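Local coordinates for tail spike protein gp49 (Pseudomonas phage LKA1, PDB 4RU4) that probably cleaves the O-specific polysaccharide of Pseudomonas as a lyase, serving the phage as the trimeric tailspike that degrades the host cell envelope during entry, at residues 129-140 against 179-190; 158-169 against 300-309. All blocks are in the same frame, centred on the assembly; numbering follows the deposited sequence.

Contact 1: 129-140 against 179-190; sequences AGSLTIDFASTP and NTVTIRSALYAA
Ile134 and Val181 form the hydrogen-bonded pair at the middle of a short antiparallel pairing between strands 133-135 and 180-183, whose axes come within 4.7 Å. Their backbones bond in both directions, Val181 N to Ile134 O (2.7 Å, nearly straight at 173°) and Ile134 N to Val181 O. Phe136 N to Asn179 O and Ile183 N to Leu132 O extend the pairing at its two ends. Beyond them the chains stay together through Leu187 N to Ser131 O and Gly130 N to Leu187 O; Gly130 has a positive phi (87°), which suits glycine.

The apolar packing relies on branched and aromatic residues. On the buried face of Ile134 and Val181, chi1 of Val181 (174°) sets CG2 beside the backbone N, where it touches Phe136 CE1 at 3.5 Å and also Pro140 CG, while Pro140 CB lies over one face of the ring, toward its rim. Ile134 CD1 meets Leu187 CD1. Before the strand, Leu132 CD1 reaches Ala186.

The face bearing Thr133, Asp135, Thr180 and Thr182 is partly exposed, which suits polar side chains: Thr133 CG2 meets Thr180 CG2 at 3.6 Å, and a water hydrogen-bonded to Thr180 OG1 (2.9 Å) also bonds weakly to Asp135 OD1.

Strand 168-177 pairs with the other edge of strand 180-183 within the Ig-like domain, Ile134 and Phe136 pack on Ile124, Leu187 reaches Ile150 of strand 147-151, and Leu132 touches Ile322 of the second subunit.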
loop_
_atom_site.group_PDB
_atom_site.type_symbol
_atom_site.label_atom_id
_atom_site.label_comp_id
_atom_site.label_asym_id
_atom_site.label_seq_id
_atom_site.Cartn_x
_atom_site.Cartn_y
_atom_site.Cartn_z
ATOM N N ALA B 129 15.462 18.887 18.570
ATOM C CA ALA B 129 14.829 17.940 17.670
ATOM C C ALA B 129 14.432 18.716 16.423
ATOM O O ALA B 129 14.090 19.898 16.514
ATOM C CB ALA B 129 13.589 17.302 18.340
ATOM N N GLY B 130 14.521 18.081 15.255
ATOM C CA GLY B 130 14.144 18.737 14.020
ATOM C C GLY B 130 15.267 19.533 13.375
ATOM O O GLY B 130 15.117 20.049 12.269
ATOM N N SER B 131 16.398 19.639 14.065
ATOM C CA SER B 131 17.537 20.370 13.529
ATOM C C SER B 131 18.206 19.579 12.413
ATOM O O SER B 131 18.069 18.346 12.335
ATOM C CB SER B 131 18.566 20.664 14.618
ATOM O OG SER B 131 19.653 21.443 14.108
ATOM N N LEU B 132 18.926 20.291 11.546
ATOM C CA LEU B 132 19.747 19.635 10.538
ATOM C C LEU B 132 21.163 20.178 10.583
ATOM O O LEU B 132 21.891 20.113 9.593
ATOM C CB LEU B 132 19.164 19.773 9.127
ATOM C CG LEU B 132 17.880 18.983 8.898
ATOM C CD1 LEU B 132 16.698 19.917 9.136
ATOM C CD2 LEU B 132 17.802 18.328 7.517
ATOM N N THR B 133 21.546 20.708 11.743
ATOM C CA THR B 133 22.881 21.274 11.923
ATOM C C THR B 133 23.519 20.837 13.237
ATOM O O THR B 133 22.926 20.964 14.309
ATOM C CB THR B 133 22.837 22.809 11.903
ATOM O OG1 THR B 133 22.157 23.239 10.720
ATOM C CG2 THR B 133 24.251 23.377 11.907
ATOM N N ILE B 134 24.750 20.350 13.139
ATOM C CA ILE B 134 25.470 19.830 14.279
ATOM C C ILE B 134 26.802 20.564 14.402
ATOM O O ILE B 134 27.555 20.666 13.420
ATOM C CB ILE B 134 25.799 18.313 14.074
ATOM C CG1 ILE B 134 24.535 17.501 13.783
ATOM C CG2 ILE B 134 26.524 17.760 15.279
ATOM C CD1 ILE B 134 23.517 17.511 14.906
ATOM N N ASP B 135 27.089 21.045 15.612
ATOM C CA ASP B 135 28.317 21.778 15.904
ATOM C C ASP B 135 29.297 20.940 16.733
ATOM O O ASP B 135 29.064 20.695 17.923
ATOM C CB ASP B 135 27.996 23.075 16.669
ATOM C CG ASP B 135 27.167 24.048 15.853
ATOM O OD1 ASP B 135 27.355 24.110 14.613
ATOM O OD2 ASP B 135 26.320 24.751 16.453
ATOM N N PHE B 136 30.399 20.528 16.105
ATOM C CA PHE B 136 31.405 19.704 16.753
ATOM C C PHE B 136 32.413 20.557 17.504
ATOM O O PHE B 136 32.730 21.678 17.084
ATOM C CB PHE B 136 32.119 18.843 15.713
ATOM C CG PHE B 136 31.314 17.644 15.279
ATOM C CD1 PHE B 136 30.423 17.736 14.221
ATOM C CD2 PHE B 136 31.446 16.437 15.938
ATOM C CE1 PHE B 136 29.680 16.622 13.809
ATOM C CE2 PHE B 136 30.698 15.321 15.544
ATOM C CZ PHE B 136 29.799 15.435 14.477
ATOM N N ALA B 137 32.907 20.022 18.618
ATOM C CA ALA B 137 33.843 20.744 19.469
ATOM C C ALA B 137 35.165 21.038 18.774
ATOM O O ALA B 137 35.862 21.976 19.141
ATOM C CB ALA B 137 34.089 19.973 20.755
ATOM N N SER B 138 35.517 20.242 17.772
ATOM C CA SER B 138 36.779 20.429 17.054
ATOM C C SER B 138 36.637 19.761 15.694
ATOM O O SER B 138 35.605 19.137 15.432
ATOM C CB SER B 138 37.952 19.832 17.843
ATOM O OG SER B 138 37.860 18.418 17.931
ATOM N N THR B 139 37.648 19.879 14.836
ATOM C CA THR B 139 37.512 19.419 13.439
ATOM C C THR B 139 37.107 17.944 13.296
ATOM O O THR B 139 37.862 17.073 13.708
ATOM C CB THR B 139 38.861 19.562 12.682
ATOM O OG1 THR B 139 39.295 20.922 12.723
ATOM C CG2 THR B 139 38.709 19.118 11.232
ATOM N N PRO B 140 35.923 17.657 12.704
ATOM C CA PRO B 140 35.506 16.255 12.572
ATOM C C PRO B 140 36.001 15.604 11.293
ATOM O O PRO B 140 36.004 16.249 10.244
ATOM C CB PRO B 140 33.978 16.352 12.526
ATOM C CG PRO B 140 33.715 17.682 11.896
ATOM C CD PRO B 140 34.828 18.589 12.379
ATOM N N ASN B 179 33.864 23.483 11.852
ATOM C CA ASN B 179 33.372 22.511 12.825
ATOM C C ASN B 179 31.884 22.196 12.700
ATOM O O ASN B 179 31.339 21.401 13.466
ATOM C CB ASN B 179 33.680 22.983 14.240
ATOM C CG ASN B 179 35.138 22.913 14.545
ATOM O OD1 ASN B 179 35.886 22.244 13.836
ATOM N ND2 ASN B 179 35.564 23.596 15.600
ATOM N N THR B 180 31.241 22.827 11.729
ATOM C CA THR B 180 29.808 22.686 11.541
ATOM C C THR B 180 29.479 21.623 10.506
ATOM O O THR B 180 29.919 21.707 9.358
ATOM C CB THR B 180 29.210 24.002 11.060
ATOM O OG1 THR B 180 29.502 25.025 12.020
ATOM C CG2 THR B 180 27.696 23.867 10.887
ATOM N N VAL B 181 28.676 20.647 10.909
ATOM C CA VAL B 181 28.263 19.571 10.018
ATOM C C VAL B 181 26.739 19.607 9.796
ATOM O O VAL B 181 25.935 19.505 10.736
ATOM C CB VAL B 181 28.703 18.217 10.594
ATOM C CG1 VAL B 181 28.151 17.056 9.759
ATOM C CG2 VAL B 181 30.228 18.167 10.688
ATOM N N THR B 182 26.329 19.779 8.550
ATOM C CA THR B 182 24.907 19.756 8.260
ATOM C C THR B 182 24.536 18.330 7.841
ATOM O O THR B 182 25.379 17.577 7.363
ATOM C CB THR B 182 24.490 20.793 7.171
ATOM O OG1 THR B 182 25.289 20.628 5.984
ATOM C CG2 THR B 182 24.646 22.248 7.696
ATOM N N ILE B 183 23.278 17.957 8.025
ATOM C CA ILE B 183 22.894 16.563 7.806
ATOM C C ILE B 183 21.708 16.491 6.862
ATOM O O ILE B 183 21.017 17.508 6.632
ATOM C CB ILE B 183 22.576 15.856 9.140
ATOM C CG1 ILE B 183 21.379 16.531 9.843
ATOM C CG2 ILE B 183 23.834 15.830 10.027
ATOM C CD1 ILE B 183 21.125 16.050 11.270
ATOM N N ARG B 184 21.481 15.306 6.303
ATOM C CA ARG B 184 20.516 15.162 5.224
ATOM C C ARG B 184 19.034 15.002 5.631
ATOM O O ARG B 184 18.156 15.214 4.802
ATOM C CB ARG B 184 20.955 14.037 4.273
ATOM C CG ARG B 184 22.263 14.360 3.553
ATOM C CD ARG B 184 22.768 13.208 2.682
ATOM N NE ARG B 184 23.790 13.743 1.774
ATOM C CZ ARG B 184 24.576 12.984 1.020
ATOM N NH1 ARG B 184 24.451 11.677 1.079
ATOM N NH2 ARG B 184 25.471 13.522 0.206
ATOM N N SER B 185 18.752 14.625 6.877
ATOM C CA SER B 185 17.364 14.632 7.353
ATOM C C SER B 185 17.284 15.130 8.793
ATOM O O SER B 185 18.243 15.026 9.541
ATOM C CB SER B 185 16.678 13.259 7.195
ATOM O OG SER B 185 17.506 12.205 7.680
ATOM N N ALA B 186 16.133 15.665 9.172
ATOM C CA ALA B 186 15.968 16.286 10.502
ATOM C C ALA B 186 16.111 15.273 11.649
ATOM O O ALA B 186 15.655 14.135 11.557
ATOM C CB ALA B 186 14.620 16.983 10.567
ATOM N N LEU B 187 16.757 15.697 12.733
ATOM C CA LEU B 187 16.865 14.859 13.927
ATOM C C LEU B 187 15.494 14.487 14.489
ATOM O O LEU B 187 14.608 15.342 14.577
ATOM C CB LEU B 187 17.668 15.582 15.014
ATOM C CG LEU B 187 19.176 15.821 14.793
ATOM C CD1 LEU B 187 19.721 16.598 15.973
ATOM C CD2 LEU B 187 19.993 14.505 14.601
ATOM N N TYR B 188 15.330 13.218 14.877
ATOM C CA TYR B 188 14.116 12.761 15.552
ATOM C C TYR B 188 14.034 13.304 16.982
ATOM O O TYR B 188 12.947 13.456 17.515
ATOM C CB TYR B 188 14.085 11.242 15.644
ATOM C CG TYR B 188 13.637 10.570 14.360
ATOM C CD1 TYR B 188 14.557 10.248 13.368
ATOM C CD2 TYR B 188 12.289 10.264 14.150
ATOM C CE1 TYR B 188 14.171 9.628 12.194
ATOM C CE2 TYR B 188 11.882 9.615 12.971
ATOM C CZ TYR B 188 12.840 9.320 11.999
ATOM O OH TYR B 188 12.470 8.717 10.823
ATOM N N ALA B 189 15.176 13.584 17.601
ATOM C CA ALA B 189 15.196 13.964 19.020
ATOM C C ALA B 189 16.217 15.041 19.319
ATOM O O ALA B 189 17.126 15.312 18.515
ATOM C CB ALA B 189 15.465 12.702 19.932
ATOM N N ALA B 190 16.073 15.624 20.505
ATOM C CA ALA B 190 16.965 16.657 21.000
ATOM C C ALA B 190 18.020 15.974 21.850
ATOM O O ALA B 190 17.738 14.933 22.466
ATOM C CB ALA B 190 16.157 17.649 21.873
HETATM O O HOH W 1 30.569 25.250 14.717
#

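Contact 2: 158-169 against 300-309; sequences FSGFRTSYRAGE and DAEVGCVPVR
The backbones of 158-169 and 300-309 run close at two places, Ser164 by Ala301 and Gly168 by Val306, each with CA atoms 5.0 Å apart, and waters bridge carbonyls between them: one joins Ser164 O to Asp300 O, another Arg166 O to Cys305 O. Gly168 suits its place because Val306 CG1 lies 3.6 Å from its CA, where a side chain would collide. Pro307 lays CG over one face of the Phe158 ring, a CH-pi contact 3.8 Å from the centroid; with CG anti to the backbone N (chi1 173°), Phe158 turns its ring onto the proline.

This is an interdomain seam, joining the Ig-like domain to the pectin lyase-like parallel beta-helix, and two long arginines span it. Arg309 NH1 donates to Gly168 O (2.7 Å), in the planes of both guanidinium and carbonyl, while its NH2 and Gly168 N share a water and its NE pairs with Glu336. Arg166, extended from CG to NE, sends NH1 to Ala301 O at 3.0 Å; the oxygen lies in the guanidinium plane, but the nitrogen sits above the carbonyl plane. The salt bridge from Arg166 NH2 to Asp155 helps fix that guanidinium's rotation.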
loop_
_atom_site.group_PDB
_atom_site.type_symbol
_atom_site.label_atom_id
_atom_site.label_comp_id
_atom_site.label_asym_id
_atom_site.label_seq_id
_atom_site.Cartn_x
_atom_site.Cartn_y
_atom_site.Cartn_z
ATOM N N PHE B 158 16.094 6.775 25.975
ATOM C CA PHE B 158 14.958 6.892 25.044
ATOM C C PHE B 158 13.607 6.478 25.713
ATOM O O PHE B 158 12.588 7.177 25.612
ATOM C CB PHE B 158 15.190 6.042 23.781
ATOM C CG PHE B 158 13.980 5.987 22.846
ATOM C CD1 PHE B 158 13.683 7.056 22.010
ATOM C CD2 PHE B 158 13.154 4.872 22.816
ATOM C CE1 PHE B 158 12.552 7.014 21.143
ATOM C CE2 PHE B 158 12.032 4.822 21.974
ATOM C CZ PHE B 158 11.742 5.891 21.134
ATOM N N SER B 159 13.603 5.319 26.350
ATOM C CA SER B 159 12.401 4.807 27.029
ATOM C C SER B 159 12.708 4.162 28.378
ATOM O O SER B 159 13.694 3.421 28.522
ATOM C CB SER B 159 11.675 3.801 26.124
ATOM O OG SER B 159 10.667 3.127 26.843
ATOM N N GLY B 160 11.852 4.415 29.368
ATOM C CA GLY B 160 12.057 3.856 30.678
ATOM C C GLY B 160 11.660 2.389 30.771
ATOM O O GLY B 160 11.896 1.759 31.800
ATOM N N PHE B 161 11.041 1.846 29.720
ATOM C CA PHE B 161 10.526 0.475 29.801
ATOM C C PHE B 161 11.659 -0.558 29.936
ATOM O O PHE B 161 11.469 -1.599 30.554
ATOM C CB PHE B 161 9.609 0.151 28.609
ATOM C CG PHE B 161 8.186 0.681 28.757
ATOM C CD1 PHE B 161 7.251 -0.010 29.528
ATOM C CD2 PHE B 161 7.788 1.851 28.122
ATOM C CE1 PHE B 161 5.950 0.453 29.657
ATOM C CE2 PHE B 161 6.456 2.332 28.238
ATOM C CZ PHE B 161 5.552 1.626 29.020
ATOM N N ARG B 162 12.816 -0.275 29.349
ATOM C CA ARG B 162 14.005 -1.133 29.506
ATOM C C ARG B 162 15.242 -0.294 29.601
ATOM O O ARG B 162 15.348 0.729 28.949
ATOM C CB ARG B 162 14.198 -2.112 28.314
ATOM C CG ARG B 162 13.015 -3.057 28.149
ATOM C CD ARG B 162 13.368 -4.415 27.547
ATOM N NE ARG B 162 12.188 -5.025 26.938
ATOM C CZ ARG B 162 12.122 -6.292 26.503
ATOM N NH1 ARG B 162 13.151 -7.123 26.663
ATOM N NH2 ARG B 162 11.016 -6.736 25.908
ATOM N N THR B 163 16.180 -0.769 30.427
ATOM C CA THR B 163 17.519 -0.225 30.585
ATOM C C THR B 163 18.200 0.097 29.260
ATOM O O THR B 163 18.764 1.183 29.069
ATOM C CB THR B 163 18.414 -1.288 31.309
ATOM O OG1 THR B 163 17.869 -1.571 32.600
ATOM C CG2 THR B 163 19.853 -0.816 31.455
ATOM N N SER B 164 18.156 -0.871 28.358
ATOM C CA SER B 164 18.906 -0.815 27.110
ATOM C C SER B 164 18.262 0.104 26.060
ATOM O O SER B 164 18.800 0.272 24.966
ATOM C CB SER B 164 19.050 -2.226 26.529
ATOM O OG SER B 164 17.755 -2.746 26.209
ATOM N N TYR B 165 17.101 0.675 26.374
ATOM C CA TYR B 165 16.446 1.566 25.408
ATOM C C TYR B 165 17.056 2.964 25.507
ATOM O O TYR B 165 16.456 3.892 26.051
ATOM C CB TYR B 165 14.921 1.610 25.624
ATOM C CG TYR B 165 14.201 0.304 25.326
ATOM C CD1 TYR B 165 14.838 -0.748 24.669
ATOM C CD2 TYR B 165 12.863 0.140 25.688
ATOM C CE1 TYR B 165 14.167 -1.944 24.394
ATOM C CE2 TYR B 165 12.185 -1.025 25.401
ATOM C CZ TYR B 165 12.834 -2.063 24.775
ATOM O OH TYR B 165 12.115 -3.207 24.517
ATOM N N ARG B 166 18.266 3.095 24.981
ATOM C CA ARG B 166 19.023 4.322 25.080
ATOM C C ARG B 166 18.742 5.241 23.882
ATOM O O ARG B 166 18.348 4.775 22.812
ATOM C CB ARG B 166 20.516 3.992 25.181
ATOM C CG ARG B 166 20.849 3.158 26.441
ATOM C CD ARG B 166 22.341 3.230 26.810
ATOM N NE ARG B 166 22.590 2.405 27.991
ATOM C CZ ARG B 166 23.252 1.248 27.964
ATOM N NH1 ARG B 166 23.782 0.814 26.825
ATOM N NH2 ARG B 166 23.415 0.543 29.080
ATOM N N ALA B 167 18.973 6.533 24.079
ATOM C CA ALA B 167 18.683 7.561 23.084
ATOM C C ALA B 167 19.823 7.716 22.096
ATOM O O ALA B 167 20.966 7.376 22.386
ATOM C CB ALA B 167 18.412 8.918 23.774
ATOM N N GLY B 168 19.499 8.250 20.925
ATOM C CA GLY B 168 20.497 8.620 19.930
ATOM C C GLY B 168 19.897 8.349 18.559
ATOM O O GLY B 168 18.717 8.019 18.461
ATOM N N GLU B 169 20.683 8.483 17.495
ATOM C CA GLU B 169 20.187 8.143 16.153
ATOM C C GLU B 169 21.322 8.194 15.139
ATOM O O GLU B 169 22.416 8.667 15.460
ATOM C CB GLU B 169 19.070 9.125 15.708
ATOM C CG GLU B 169 19.433 10.591 15.744
ATOM C CD GLU B 169 18.187 11.488 15.647
ATOM O OE1 GLU B 169 17.672 11.694 14.515
ATOM O OE2 GLU B 169 17.701 11.944 16.712
ATOM N N ASP B 300 20.747 -4.326 21.689
ATOM C CA ASP B 300 21.465 -4.846 22.853
ATOM C C ASP B 300 21.806 -3.680 23.747
ATOM O O ASP B 300 21.187 -2.626 23.641
ATOM C CB ASP B 300 22.729 -5.607 22.436
ATOM C CG ASP B 300 23.618 -4.807 21.495
ATOM O OD1 ASP B 300 23.674 -3.560 21.619
ATOM O OD2 ASP B 300 24.264 -5.432 20.617
ATOM N N ALA B 301 22.801 -3.858 24.608
ATOM C CA ALA B 301 23.216 -2.804 25.534
ATOM C C ALA B 301 24.631 -2.306 25.248
ATOM O O ALA B 301 25.270 -1.678 26.105
ATOM C CB ALA B 301 23.119 -3.309 26.974
ATOM N N GLU B 302 25.127 -2.591 24.052
ATOM C CA GLU B 302 26.477 -2.180 23.686
ATOM C C GLU B 302 26.517 -0.707 23.271
ATOM O O GLU B 302 25.479 -0.094 23.008
ATOM C CB GLU B 302 27.006 -3.089 22.575
ATOM C CG GLU B 302 27.098 -4.520 23.081
ATOM C CD GLU B 302 27.596 -5.497 22.061
ATOM O OE1 GLU B 302 28.254 -5.070 21.089
ATOM O OE2 GLU B 302 27.326 -6.704 22.235
ATOM N N VAL B 303 27.720 -0.151 23.209
ATOM C CA VAL B 303 27.901 1.222 22.729
ATOM C C VAL B 303 27.177 1.403 21.383
ATOM O O VAL B 303 27.302 0.582 20.471
ATOM C CB VAL B 303 29.389 1.581 22.577
ATOM C CG1 VAL B 303 29.563 2.933 21.822
ATOM C CG2 VAL B 303 30.091 1.594 23.958
ATOM N N GLY B 304 26.388 2.461 21.292
ATOM C CA GLY B 304 25.661 2.768 20.075
ATOM C C GLY B 304 24.285 2.138 19.980
ATOM O O GLY B 304 23.703 2.089 18.888
ATOM N N CYS B 305 23.749 1.662 21.104
ATOM C CA CYS B 305 22.468 0.946 21.073
ATOM C C CYS B 305 21.264 1.885 21.011
ATOM O O CYS B 305 20.447 1.926 21.934
ATOM C CB CYS B 305 22.330 -0.039 22.254
ATOM S SG CYS B 305 22.554 0.673 23.910
ATOM N N VAL B 306 21.131 2.576 19.888
ATOM C CA VAL B 306 20.140 3.640 19.723
ATOM C C VAL B 306 18.809 3.094 19.232
ATOM O O VAL B 306 18.731 1.908 18.905
ATOM C CB VAL B 306 20.676 4.714 18.759
ATOM C CG1 VAL B 306 21.929 5.343 19.378
ATOM C CG2 VAL B 306 20.965 4.118 17.358
ATOM N N PRO B 307 17.754 3.937 19.229
ATOM C CA PRO B 307 16.444 3.440 18.815
ATOM C C PRO B 307 16.398 2.994 17.349
ATOM O O PRO B 307 17.176 3.433 16.511
ATOM C CB PRO B 307 15.532 4.662 19.008
ATOM C CG PRO B 307 16.197 5.414 20.176
ATOM C CD PRO B 307 17.648 5.310 19.796
ATOM N N VAL B 308 15.455 2.116 17.062
ATOM C CA VAL B 308 15.318 1.559 15.746
ATOM C C VAL B 308 14.376 2.491 14.989
ATOM O O VAL B 308 13.225 2.662 15.413
ATOM C CB VAL B 308 14.676 0.164 15.856
ATOM C CG1 VAL B 308 14.331 -0.372 14.460
ATOM C CG2 VAL B 308 15.595 -0.773 16.627
ATOM N N ARG B 309 14.833 3.079 13.878
ATOM C CA ARG B 309 14.012 4.088 13.186
ATOM C C ARG B 309 13.985 3.956 11.675
ATOM O O ARG B 309 14.995 3.638 11.075
ATOM C CB ARG B 309 14.507 5.500 13.529
ATOM C CG ARG B 309 14.287 5.893 14.999
ATOM C CD ARG B 309 14.420 7.397 15.124
ATOM N NE ARG B 309 14.178 7.931 16.471
ATOM C CZ ARG B 309 15.108 8.071 17.410
ATOM N NH1 ARG B 309 16.374 7.692 17.199
ATOM N NH2 ARG B 309 14.778 8.615 18.572
HETATM O O HOH W 2 19.024 -1.382 22.663
HETATM O O HOH W 3 17.773 2.014 22.106
HETATM O O HOH W 4 25.381 -1.625 29.452
HETATM O O HOH W 5 16.800 9.403 20.490
#

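In the fold
From the N terminus the chain first passes 129-140, then 158-169, then returns in 179-190 to close contact 1 within the Ig-like domain; the loop so closed contains strand 147-151 and the first segment of contact 2. Only after about 110 further residues, through the early coils of the beta-helix, does 300-309 close contact 2. The two contacts therefore cross. Contact 1 builds the domain itself, whereas contact 2 docks it on the side of the beta-helix. They meet at Glu169, whose carboxylate probably accepts hydrogen bonds from Tyr188 N and Ala189 N, while the Tyr188 ring packs on Arg309.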